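Local structure of CCMAN5 (Cellulosimicrobium cellulans, 2XSG) at residues Phe694-Ile699 / Ala706-Ala711. The protein is a bacterial alpha-mannosidase of glycoside hydrolase family 92 that probably trims mannose residues from glycans with the aid of a bound calcium ion. Numbering follows the deposited sequence.
Sequences FDSTTI and AFTVTA
Thr697 and Val709 face each other as a hydrogen-bonded pair of an antiparallel hairpin, Thr697 N donating to Val709 O at 2.9 Å and Val709 N returning the bond to Thr697 O. Two residues on, Ile699 and Phe707 repeat the exchange; there Phe707 N reaches Ile699 O at 2.7 Å. At the other end Ala711 N bonds Asp695 O from above the carbonyl plane, 46° out of it, where the chain leaves regular strand geometry. A water beside this bond donates to both Phe694 O and Val709 O, so Val709 O accepts two hydrogen bonds.

The threonines suit a strand, where their branched CB favours extended backbone. Thr698 and Thr708, a non-hydrogen-bonded pair, lie side by side on the partly exposed face with Ser696 and Thr710, a place that suits small polar side chains. With CG2 anti to its backbone N and OG1 anti to the carbonyl carbon (chi1 -58°), Thr698 sets its methyl 3.7 Å from Ala706 CB and its OG1 3.6 Å from Thr708 CG2. A glycine in place of Thr698 would probably leave the Ala706 and Thr708 methyls without this neighbour and make the strand more flexible. The reverse face is buried, which suits the large apolar side chains of Ile699, Phe707 and Val709, and Thr697 joins them there: Ile699 CD1 approaches the Phe707 ring obliquely, 4.2 Å from CD2, while Val709 CG1 packs against Thr697 CB.

The hairpin lies inside a mixed sheet in the catalytic domain. Strand 293-296 borders 696-700, and Asp695 and Ser696 form a classic beta bulge opposite Asp296, with Asp695 OD1 hydrogen-bonded to Ser298. Strand 746-752 runs parallel to 706-712 on its other side, Val709 touching Phe749 and Ala711 touching Met751.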
ATOM      1  N   PHE A 694      -2.787   3.052  22.989  1.00  5.99           N
ATOM      2  CA  PHE A 694      -1.667   2.877  23.919  1.00  6.87           C
ATOM      3  C   PHE A 694      -1.580   3.959  24.987  1.00  7.03           C
ATOM      4  O   PHE A 694      -2.034   5.091  24.782  1.00  7.11           O
ATOM      5  CB  PHE A 694      -0.350   2.781  23.144  1.00  6.88           C
ATOM      6  CG  PHE A 694      -0.351   1.704  22.081  1.00  7.02           C
ATOM      7  CD1 PHE A 694      -0.492   0.370  22.422  1.00  8.15           C
ATOM      8  CD2 PHE A 694      -0.214   2.027  20.745  1.00  7.48           C
ATOM      9  CE1 PHE A 694      -0.495  -0.626  21.434  1.00  8.90           C
ATOM     10  CE2 PHE A 694      -0.217   1.039  19.754  1.00  5.38           C
ATOM     11  CZ  PHE A 694      -0.349  -0.280  20.100  1.00  6.72           C
ATOM     12  N   ASP A 695      -0.994   3.600  26.126  1.00  7.21           N
ATOM     13  CA  ASP A 695      -0.830   4.524  27.248  1.00  7.56           C
ATOM     14  C   ASP A 695      -0.100   5.795  26.827  1.00  7.40           C
ATOM     15  O   ASP A 695      -0.489   6.885  27.218  1.00  7.48           O
ATOM     16  CB  ASP A 695      -0.092   3.847  28.410  1.00  7.90           C
ATOM     17  CG  ASP A 695      -0.823   2.638  28.918  1.00  9.68           C
ATOM     18  OD1 ASP A 695      -1.065   1.728  28.098  1.00 10.79           O
ATOM     19  OD2 ASP A 695      -1.167   2.605  30.126  1.00 12.10           O
ATOM     20  N   SER A 696       0.957   5.635  26.035  1.00  7.03           N
ATOM     21  CA  SER A 696       1.678   6.758  25.456  1.00  6.91           C
ATOM     22  C   SER A 696       2.147   6.381  24.047  1.00  7.35           C
ATOM     23  O   SER A 696       2.626   5.258  23.828  1.00  7.37           O
ATOM     24  CB  SER A 696       2.883   7.136  26.335  1.00  7.05           C
ATOM     25  OG  SER A 696       3.615   8.220  25.767  1.00  5.81           O
ATOM     26  N   THR A 697       1.983   7.306  23.103  1.00  7.08           N
ATOM     27  CA  THR A 697       2.528   7.165  21.749  1.00  7.09           C
ATOM     28  C   THR A 697       3.244   8.477  21.360  1.00  7.32           C
ATOM     29  O   THR A 697       2.626   9.543  21.400  1.00  7.99           O
ATOM     30  CB  THR A 697       1.426   6.775  20.750  1.00  7.00           C
ATOM     31  OG1 THR A 697       0.979   5.437  21.042  1.00  5.91           O
ATOM     32  CG2 THR A 697       1.921   6.858  19.317  1.00  6.15           C
ATOM     33  N   THR A 698       4.541   8.390  21.042  1.00  7.04           N
ATOM     34  CA  THR A 698       5.387   9.563  20.745  1.00  7.46           C
ATOM     35  C   THR A 698       5.923   9.503  19.313  1.00  7.09           C
ATOM     36  O   THR A 698       6.626   8.558  18.934  1.00  7.35           O
ATOM     37  CB  THR A 698       6.598   9.674  21.740  1.00  7.78           C
ATOM     38  OG1 THR A 698       6.114   9.757  23.089  1.00  8.48           O
ATOM     39  CG2 THR A 698       7.459  10.892  21.448  1.00  8.70           C
ATOM     40  N   ILE A 699       5.595  10.519  18.529  1.00  7.11           N
ATOM     41  CA  ILE A 699       6.160  10.673  17.197  1.00  6.95           C
ATOM     42  C   ILE A 699       7.258  11.725  17.264  1.00  7.62           C
ATOM     43  O   ILE A 699       6.980  12.891  17.552  1.00  7.58           O
ATOM     44  CB  ILE A 699       5.096  11.069  16.139  1.00  6.67           C
ATOM     45  CG1 ILE A 699       3.922  10.071  16.149  1.00  6.27           C
ATOM     46  CG2 ILE A 699       5.757  11.168  14.738  1.00  5.69           C
ATOM     47  CD1 ILE A 699       2.652  10.551  15.321  1.00  5.08           C
ATOM     48  N   ALA A 706       8.703  16.459  19.262  1.00 10.86           N
ATOM     49  CA  ALA A 706       7.869  15.248  19.295  1.00 10.18           C
ATOM     50  C   ALA A 706       6.393  15.539  19.531  1.00  9.68           C
ATOM     51  O   ALA A 706       6.062  16.411  20.337  1.00  9.87           O
ATOM     52  CB  ALA A 706       8.378  14.290  20.378  1.00  9.80           C
ATOM     53  N   PHE A 707       5.514  14.814  18.836  1.00  8.40           N
ATOM     54  CA  PHE A 707       4.081  14.821  19.160  1.00  7.55           C
ATOM     55  C   PHE A 707       3.808  13.702  20.157  1.00  7.23           C
ATOM     56  O   PHE A 707       4.230  12.563  19.960  1.00  6.91           O
ATOM     57  CB  PHE A 707       3.221  14.632  17.911  1.00  7.34           C
ATOM     58  CG  PHE A 707       1.743  14.494  18.195  1.00  7.06           C
ATOM     59  CD1 PHE A 707       0.978  15.607  18.556  1.00  6.13           C
ATOM     60  CD2 PHE A 707       1.118  13.249  18.096  1.00  5.62           C
ATOM     61  CE1 PHE A 707      -0.392  15.484  18.800  1.00  7.53           C
ATOM     62  CE2 PHE A 707      -0.249  13.111  18.350  1.00  6.83           C
ATOM     63  CZ  PHE A 707      -1.009  14.233  18.702  1.00  6.28           C
ATOM     64  N   THR A 708       3.126  14.025  21.242  1.00  6.83           N
ATOM     65  CA  THR A 708       2.847  12.997  22.227  1.00  7.30           C
ATOM     66  C   THR A 708       1.357  12.923  22.456  1.00  7.38           C
ATOM     67  O   THR A 708       0.725  13.912  22.828  1.00  7.78           O
ATOM     68  CB  THR A 708       3.643  13.235  23.537  1.00  7.38           C
ATOM     69  OG1 THR A 708       4.998  13.548  23.206  1.00  7.37           O
ATOM     70  CG2 THR A 708       3.636  12.000  24.431  1.00  7.59           C
ATOM     71  N   VAL A 709       0.789  11.754  22.191  1.00  7.78           N
ATOM     72  CA  VAL A 709      -0.596  11.497  22.528  1.00  7.65           C
ATOM     73  C   VAL A 709      -0.621  10.442  23.625  1.00  8.31           C
ATOM     74  O   VAL A 709      -0.053   9.358  23.467  1.00  8.53           O
ATOM     75  CB  VAL A 709      -1.459  11.120  21.289  1.00  7.84           C
ATOM     76  CG1 VAL A 709      -0.973   9.830  20.600  1.00  7.65           C
ATOM     77  CG2 VAL A 709      -2.945  10.998  21.673  1.00  7.01           C
ATOM     78  N   THR A 710      -1.240  10.783  24.753  1.00  7.81           N
ATOM     79  CA  THR A 710      -1.408   9.830  25.858  1.00  8.06           C
ATOM     80  C   THR A 710      -2.872   9.450  26.074  1.00  8.10           C
ATOM     81  O   THR A 710      -3.789  10.238  25.802  1.00  7.82           O
ATOM     82  CB  THR A 710      -0.835  10.361  27.195  1.00  7.82           C
ATOM     83  OG1 THR A 710      -1.248  11.719  27.384  1.00  7.02           O
ATOM     84  CG2 THR A 710       0.683  10.266  27.208  1.00  9.25           C
ATOM     85  N   ALA A 711      -3.074   8.236  26.574  1.00  8.47           N
ATOM     86  CA  ALA A 711      -4.406   7.725  26.856  1.00  8.76           C
ATOM     87  C   ALA A 711      -4.375   7.131  28.259  1.00  8.97           C
ATOM     88  O   ALA A 711      -4.115   5.940  28.460  1.00  8.52           O
ATOM     89  CB  ALA A 711      -4.829   6.698  25.799  1.00  8.41           C
TER
HETATM   90  O   HOH W   1      -2.076   7.209  23.052  1.00  5.17           O